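Local coordinates for probable transcriptional regulator, LysR family protein (Rhodococcus sp., PDB 2QL3) that probably binds DNA and regulates transcription as a LysR-type factor, of which this chain is the C-terminal, substrate-binding-type domain, at residues 17-22 with 154-159; 140-145 with 167-172. All blocks are in the same frame, centred on the assembly; numbering follows the deposited sequence.

Interaction 1 of 2, residues 17-22 with 154-159; sequences PTILPS and LLQRPR
T18 and I19 face Q156 across the cleft between the two alpha/beta halves of the LysR C-terminal domain. The first two lie in the turn leading into helix 20-30, on one lip; Q156 belongs to the loop after strand 152-154, on the other. The backbones stay apart, T18 CA and P158 CA being 7.0 Å from each other, so side chains make the bridge and bury 139 Å² in all. Q156 does most of the reaching. Its chain is extended beyond CG (chi2 -178°), which carries the amide over to the threonine. The atom modelled as NE2 lies 2.7 Å from T18 OG1, but the amide is probably turned over in the model, so which of its two ends faces the hydroxyl is uncertain. T18 holds OG1 between its backbone N and carbonyl carbon (chi1 52°), and this hydroxyl is hydrogen-bonded to A14 O in its own chain. In the type 2 periplasmic-binding-protein fold of this family, effectors typically bind in such a cleft, which is consistent with a polar crossing here. I19 brings its CD1 methyl against the same amide, 3.7 Å from the atom modelled as NE2, with the two side chains crossing at about a right angle. With an alanine here instead of Q156, T18 would probably lose its polar neighbour across the cleft, and a gap would open beside I19 CD1. Y164 of the second subunit packs on T18, while E165 of that subunit accepts, through its backbone O, a hydrogen bond from R159 NH1.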
loop_
_atom_site.group_PDB
_atom_site.type_symbol
_atom_site.label_atom_id
_atom_site.label_comp_id
_atom_site.label_asym_id
_atom_site.label_seq_id
_atom_site.Cartn_x
_atom_site.Cartn_y
_atom_site.Cartn_z
ATOM N N PRO A 17 3.425 -3.825 6.270
ATOM C CA PRO A 17 2.254 -3.859 7.231
ATOM C C PRO A 17 1.865 -5.227 7.818
ATOM O O PRO A 17 1.067 -5.305 8.730
ATOM C CB PRO A 17 1.087 -3.339 6.395
ATOM C CG PRO A 17 1.525 -3.448 4.951
ATOM C CD PRO A 17 2.980 -3.839 4.859
ATOM N N THR A 18 2.460 -6.300 7.308
ATOM C CA THR A 18 1.990 -7.634 7.654
ATOM C C THR A 18 2.938 -8.274 8.656
ATOM O O THR A 18 2.486 -8.811 9.684
ATOM C CB THR A 18 1.850 -8.528 6.418
ATOM O OG1 THR A 18 3.073 -8.491 5.691
ATOM C CG2 THR A 18 0.806 -7.973 5.484
ATOM N N ILE A 19 4.240 -8.218 8.364
ATOM C CA ILE A 19 5.230 -8.882 9.194
ATOM C C ILE A 19 6.044 -7.951 10.141
ATOM O O ILE A 19 6.274 -8.260 11.324
ATOM C CB ILE A 19 6.105 -9.785 8.264
ATOM C CG1 ILE A 19 5.348 -11.124 8.142
ATOM C CG2 ILE A 19 7.428 -10.038 8.848
ATOM C CD1 ILE A 19 5.637 -11.939 6.896
ATOM N N LEU A 20 6.399 -6.797 9.613
ATOM C CA LEU A 20 7.271 -5.860 10.245
ATOM C C LEU A 20 6.744 -5.174 11.511
ATOM O O LEU A 20 7.508 -5.003 12.428
ATOM C CB LEU A 20 7.744 -4.828 9.266
ATOM C CG LEU A 20 9.059 -5.109 8.534
ATOM C CD1 LEU A 20 10.287 -5.040 9.464
ATOM C CD2 LEU A 20 8.963 -6.408 7.788
ATOM N N PRO A 21 5.455 -4.800 11.557
ATOM C CA PRO A 21 5.004 -4.041 12.748
ATOM C C PRO A 21 5.258 -4.742 14.072
ATOM O O PRO A 21 5.881 -4.131 14.940
ATOM C CB PRO A 21 3.526 -3.839 12.495
ATOM C CG PRO A 21 3.420 -3.823 10.908
ATOM C CD PRO A 21 4.385 -4.946 10.549
ATOM N N SER A 22 4.835 -6.014 14.227
ATOM C CA SER A 22 5.045 -6.699 15.504
ATOM C C SER A 22 6.506 -7.016 15.788
ATOM O O SER A 22 6.913 -7.028 16.929
ATOM C CB SER A 22 4.175 -7.970 15.673
ATOM O OG SER A 22 4.375 -8.845 14.583
ATOM N N LEU A 154 -2.209 -13.647 -4.280
ATOM C CA LEU A 154 -1.450 -12.947 -3.240
ATOM C C LEU A 154 -0.752 -13.946 -2.338
ATOM O O LEU A 154 -1.257 -15.047 -2.066
ATOM C CB LEU A 154 -2.373 -12.037 -2.389
ATOM C CG LEU A 154 -3.088 -10.811 -3.057
ATOM C CD1 LEU A 154 -4.086 -10.214 -2.111
ATOM C CD2 LEU A 154 -2.166 -9.701 -3.670
ATOM N N LEU A 155 0.410 -13.522 -1.842
ATOM C CA LEU A 155 1.288 -14.342 -1.024
ATOM C C LEU A 155 0.972 -14.127 0.448
ATOM O O LEU A 155 1.449 -14.871 1.307
ATOM C CB LEU A 155 2.771 -14.010 -1.307
ATOM C CG LEU A 155 3.390 -14.723 -2.515
ATOM C CD1 LEU A 155 3.622 -16.164 -2.144
ATOM C CD2 LEU A 155 2.484 -14.720 -3.738
ATOM N N GLN A 156 0.222 -13.081 0.741
ATOM C CA GLN A 156 -0.149 -12.858 2.110
ATOM C C GLN A 156 -1.622 -12.511 2.246
ATOM O O GLN A 156 -2.278 -12.087 1.295
ATOM C CB GLN A 156 0.686 -11.734 2.702
ATOM C CG GLN A 156 2.196 -11.921 2.527
ATOM C CD GLN A 156 2.902 -10.812 3.167
ATOM O OE1 GLN A 156 3.285 -9.830 2.498
ATOM N NE2 GLN A 156 3.028 -10.896 4.491
ATOM N N ARG A 157 -2.104 -12.649 3.462
ATOM C CA ARG A 157 -3.511 -12.483 3.758
ATOM C C ARG A 157 -3.698 -11.599 4.993
ATOM O O ARG A 157 -3.532 -12.061 6.092
ATOM C CB ARG A 157 -4.184 -13.844 3.962
ATOM C CG ARG A 157 -5.548 -13.710 4.604
ATOM C CD ARG A 157 -6.671 -14.469 4.031
ATOM N NE ARG A 157 -6.884 -15.777 4.615
ATOM C CZ ARG A 157 -8.064 -16.383 4.811
ATOM N NH1 ARG A 157 -8.052 -17.607 5.315
ATOM N NH2 ARG A 157 -9.244 -15.825 4.559
ATOM N N PRO A 158 -4.114 -10.324 4.787
ATOM C CA PRO A 158 -4.533 -9.471 5.915
ATOM C C PRO A 158 -5.501 -10.189 6.834
ATOM O O PRO A 158 -6.367 -10.948 6.371
ATOM C CB PRO A 158 -5.203 -8.278 5.232
ATOM C CG PRO A 158 -4.440 -8.173 3.925
ATOM C CD PRO A 158 -4.206 -9.616 3.490
ATOM N N ARG A 159 -5.393 -9.915 8.124
ATOM C CA ARG A 159 -6.198 -10.653 9.107
ATOM C C ARG A 159 -7.710 -10.548 8.978
ATOM O O ARG A 159 -8.424 -11.505 9.343
ATOM C CB ARG A 159 -5.748 -10.341 10.548
ATOM C CG ARG A 159 -5.463 -11.667 11.322
ATOM C CD ARG A 159 -4.441 -11.576 12.457
ATOM N NE ARG A 159 -3.216 -12.346 12.236
ATOM C CZ ARG A 159 -1.991 -11.911 12.558
ATOM N NH1 ARG A 159 -1.822 -10.704 13.087
ATOM N NH2 ARG A 159 -0.917 -12.671 12.340
#

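Interaction 2 of 2, residues 140-145 with 167-172; sequences TARAFV and LPVVVK
R142 and V169 cross at about a right angle, the arginine belonging to helix 138-147 and the valine to strand 169-173. Their CA atoms, 7.2 Å apart, are the nearest pair between the segments. V169 points its CB toward the helix and divides its two methyls between different parts of R142. CG2 meets the helix backbone, 3.6 Å from R142 O, whereas CG1 approaches the guanidinium obliquely, 4.1 Å from NH1. The arginine chain bends at chi3 (76°), and this bend turns the guanidinium back to the valine's side instead of letting it run straight on. The chi1 of V169, 107°, is far from a staggered value, so the exact placing of its methyls deserves caution. V145, about one helical turn on from R142, also approaches V169 CG2, its CG1 4.5 Å away in a loose apolar contact. No hydrogen bond spans the two segments, and the 142 Å² they bury rests on these few atoms.

The polar end of R142 is held by residues outside both segments: NH2 makes a salt bridge to E139 OE2, three residues back on the helix, and a hydrogen bond to V162 O, while NH1 has a weak bond to V160 O. These bonds would limit the guanidinium's freedom to turn, and a phosphate ion, probably from the crystallisation liquor, lies at long, weak range from NH2. On the strand side V169 touches V82 of the antiparallel partner strand 69-84. The arrangement is helix-on-sheet packing within one alpha/beta half of the periplasmic-binding-protein-like LysR domain.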
loop_
_atom_site.group_PDB
_atom_site.type_symbol
_atom_site.label_atom_id
_atom_site.label_comp_id
_atom_site.label_asym_id
_atom_site.label_seq_id
_atom_site.Cartn_x
_atom_site.Cartn_y
_atom_site.Cartn_z
ATOM N N THR A 140 -4.400 -1.832 -3.253
ATOM C CA THR A 140 -5.087 -1.559 -4.485
ATOM C C THR A 140 -5.540 -2.871 -5.153
ATOM O O THR A 140 -6.659 -2.951 -5.677
ATOM C CB THR A 140 -4.254 -0.683 -5.432
ATOM O OG1 THR A 140 -3.973 0.572 -4.782
ATOM C CG2 THR A 140 -5.014 -0.452 -6.764
ATOM N N ALA A 141 -4.699 -3.905 -5.101
ATOM C CA ALA A 141 -5.062 -5.179 -5.691
ATOM C C ALA A 141 -6.272 -5.740 -4.965
ATOM O O ALA A 141 -7.203 -6.164 -5.599
ATOM C CB ALA A 141 -3.907 -6.176 -5.640
ATOM N N ARG A 142 -6.237 -5.777 -3.637
ATOM C CA ARG A 142 -7.372 -6.311 -2.822
ATOM C C ARG A 142 -8.605 -5.486 -3.019
ATOM O O ARG A 142 -9.698 -6.063 -3.211
ATOM C CB ARG A 142 -7.044 -6.304 -1.314
ATOM C CG ARG A 142 -5.950 -7.232 -0.912
ATOM C CD ARG A 142 -5.658 -7.120 0.608
ATOM N NE ARG A 142 -6.690 -7.806 1.395
ATOM C CZ ARG A 142 -7.521 -7.232 2.250
ATOM N NH1 ARG A 142 -8.384 -7.983 2.932
ATOM N NH2 ARG A 142 -7.501 -5.931 2.442
ATOM N N ALA A 143 -8.455 -4.157 -3.038
ATOM C CA ALA A 143 -9.628 -3.276 -3.206
ATOM C C ALA A 143 -10.287 -3.424 -4.586
ATOM O O ALA A 143 -11.520 -3.439 -4.683
ATOM C CB ALA A 143 -9.258 -1.845 -2.986
ATOM N N PHE A 144 -9.468 -3.547 -5.644
ATOM C CA PHE A 144 -9.981 -3.757 -7.003
ATOM C C PHE A 144 -10.739 -5.105 -7.088
ATOM O O PHE A 144 -11.835 -5.187 -7.623
ATOM C CB PHE A 144 -8.860 -3.699 -8.052
ATOM C CG PHE A 144 -8.520 -2.311 -8.572
ATOM C CD1 PHE A 144 -8.723 -1.190 -7.822
ATOM C CD2 PHE A 144 -7.965 -2.159 -9.846
ATOM C CE1 PHE A 144 -8.420 0.074 -8.294
ATOM C CE2 PHE A 144 -7.651 -0.871 -10.328
ATOM C CZ PHE A 144 -7.849 0.230 -9.539
ATOM N N VAL A 145 -10.155 -6.168 -6.586
ATOM C CA VAL A 145 -10.807 -7.480 -6.581
ATOM C C VAL A 145 -12.117 -7.460 -5.744
ATOM O O VAL A 145 -13.132 -8.042 -6.153
ATOM C CB VAL A 145 -9.793 -8.582 -6.070
ATOM C CG1 VAL A 145 -10.489 -9.846 -5.738
ATOM C CG2 VAL A 145 -8.694 -8.853 -7.155
ATOM N N LEU A 167 -15.433 -3.528 1.548
ATOM C CA LEU A 167 -15.972 -4.674 0.825
ATOM C C LEU A 167 -15.254 -5.958 1.200
ATOM O O LEU A 167 -14.080 -5.901 1.585
ATOM C CB LEU A 167 -15.900 -4.445 -0.676
ATOM C CG LEU A 167 -16.861 -3.399 -1.187
ATOM C CD1 LEU A 167 -16.774 -3.381 -2.682
ATOM C CD2 LEU A 167 -18.351 -3.634 -0.732
ATOM N N PRO A 168 -15.953 -7.111 1.117
ATOM C CA PRO A 168 -15.251 -8.329 1.522
ATOM C C PRO A 168 -14.454 -8.872 0.359
ATOM O O PRO A 168 -14.656 -8.526 -0.818
ATOM C CB PRO A 168 -16.375 -9.288 1.888
ATOM C CG PRO A 168 -17.452 -8.932 0.906
ATOM C CD PRO A 168 -17.344 -7.409 0.702
ATOM N N VAL A 169 -13.534 -9.733 0.708
ATOM C CA VAL A 169 -12.743 -10.383 -0.270
ATOM C C VAL A 169 -12.858 -11.866 0.102
ATOM O O VAL A 169 -13.040 -12.216 1.280
ATOM C CB VAL A 169 -11.359 -9.750 -0.139
ATOM C CG1 VAL A 169 -10.358 -10.643 0.499
ATOM C CG2 VAL A 169 -10.989 -8.941 -1.401
ATOM N N VAL A 170 -12.779 -12.732 -0.901
ATOM C CA VAL A 170 -12.974 -14.151 -0.719
ATOM C C VAL A 170 -11.710 -14.849 -1.180
ATOM O O VAL A 170 -11.337 -14.808 -2.366
ATOM C CB VAL A 170 -14.190 -14.696 -1.511
ATOM C CG1 VAL A 170 -14.331 -16.262 -1.277
ATOM C CG2 VAL A 170 -15.493 -13.916 -1.159
ATOM N N VAL A 171 -11.067 -15.501 -0.212
ATOM C CA VAL A 171 -9.697 -16.005 -0.338
ATOM C C VAL A 171 -9.849 -17.492 -0.510
ATOM O O VAL A 171 -10.533 -18.159 0.264
ATOM C CB VAL A 171 -8.868 -15.608 0.948
ATOM C CG1 VAL A 171 -7.584 -16.322 1.026
ATOM C CG2 VAL A 171 -8.629 -14.083 0.982
ATOM N N LYS A 172 -9.263 -18.031 -1.577
ATOM C CA LYS A 172 -9.340 -19.459 -1.812
ATOM C C LYS A 172 -7.991 -20.100 -2.087
ATOM O O LYS A 172 -7.145 -19.489 -2.801
ATOM C CB LYS A 172 -10.287 -19.724 -2.983
ATOM C CG LYS A 172 -11.650 -19.165 -2.743
ATOM C CD LYS A 172 -12.622 -19.751 -3.673
ATOM C CE LYS A 172 -13.651 -20.479 -2.874
ATOM N NZ LYS A 172 -14.855 -19.631 -2.878
#

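Overall arrangement
The two contacts bury similar areas, but differ in place and chemistry. Interaction 1 spans the cleft between the halves of the domain and is partly buried, its main meeting being polar; interaction 2 lies wholly inside one half, its touching residues all buried, and V169's methyls pack on the helix backbone, a guanidinium and a valine, with no hydrogen bond between the segments. They share a border: P158 CG packs 3.4 Å from R142 NE, and L154 CD1 lies 3.7 Å from R142 CG, so helix 138-147 backs the loop that carries the cleft side chain. Both reach the second subunit, where P17 and T140 pack on each other's copies, and F144 meets F38 of the other chain.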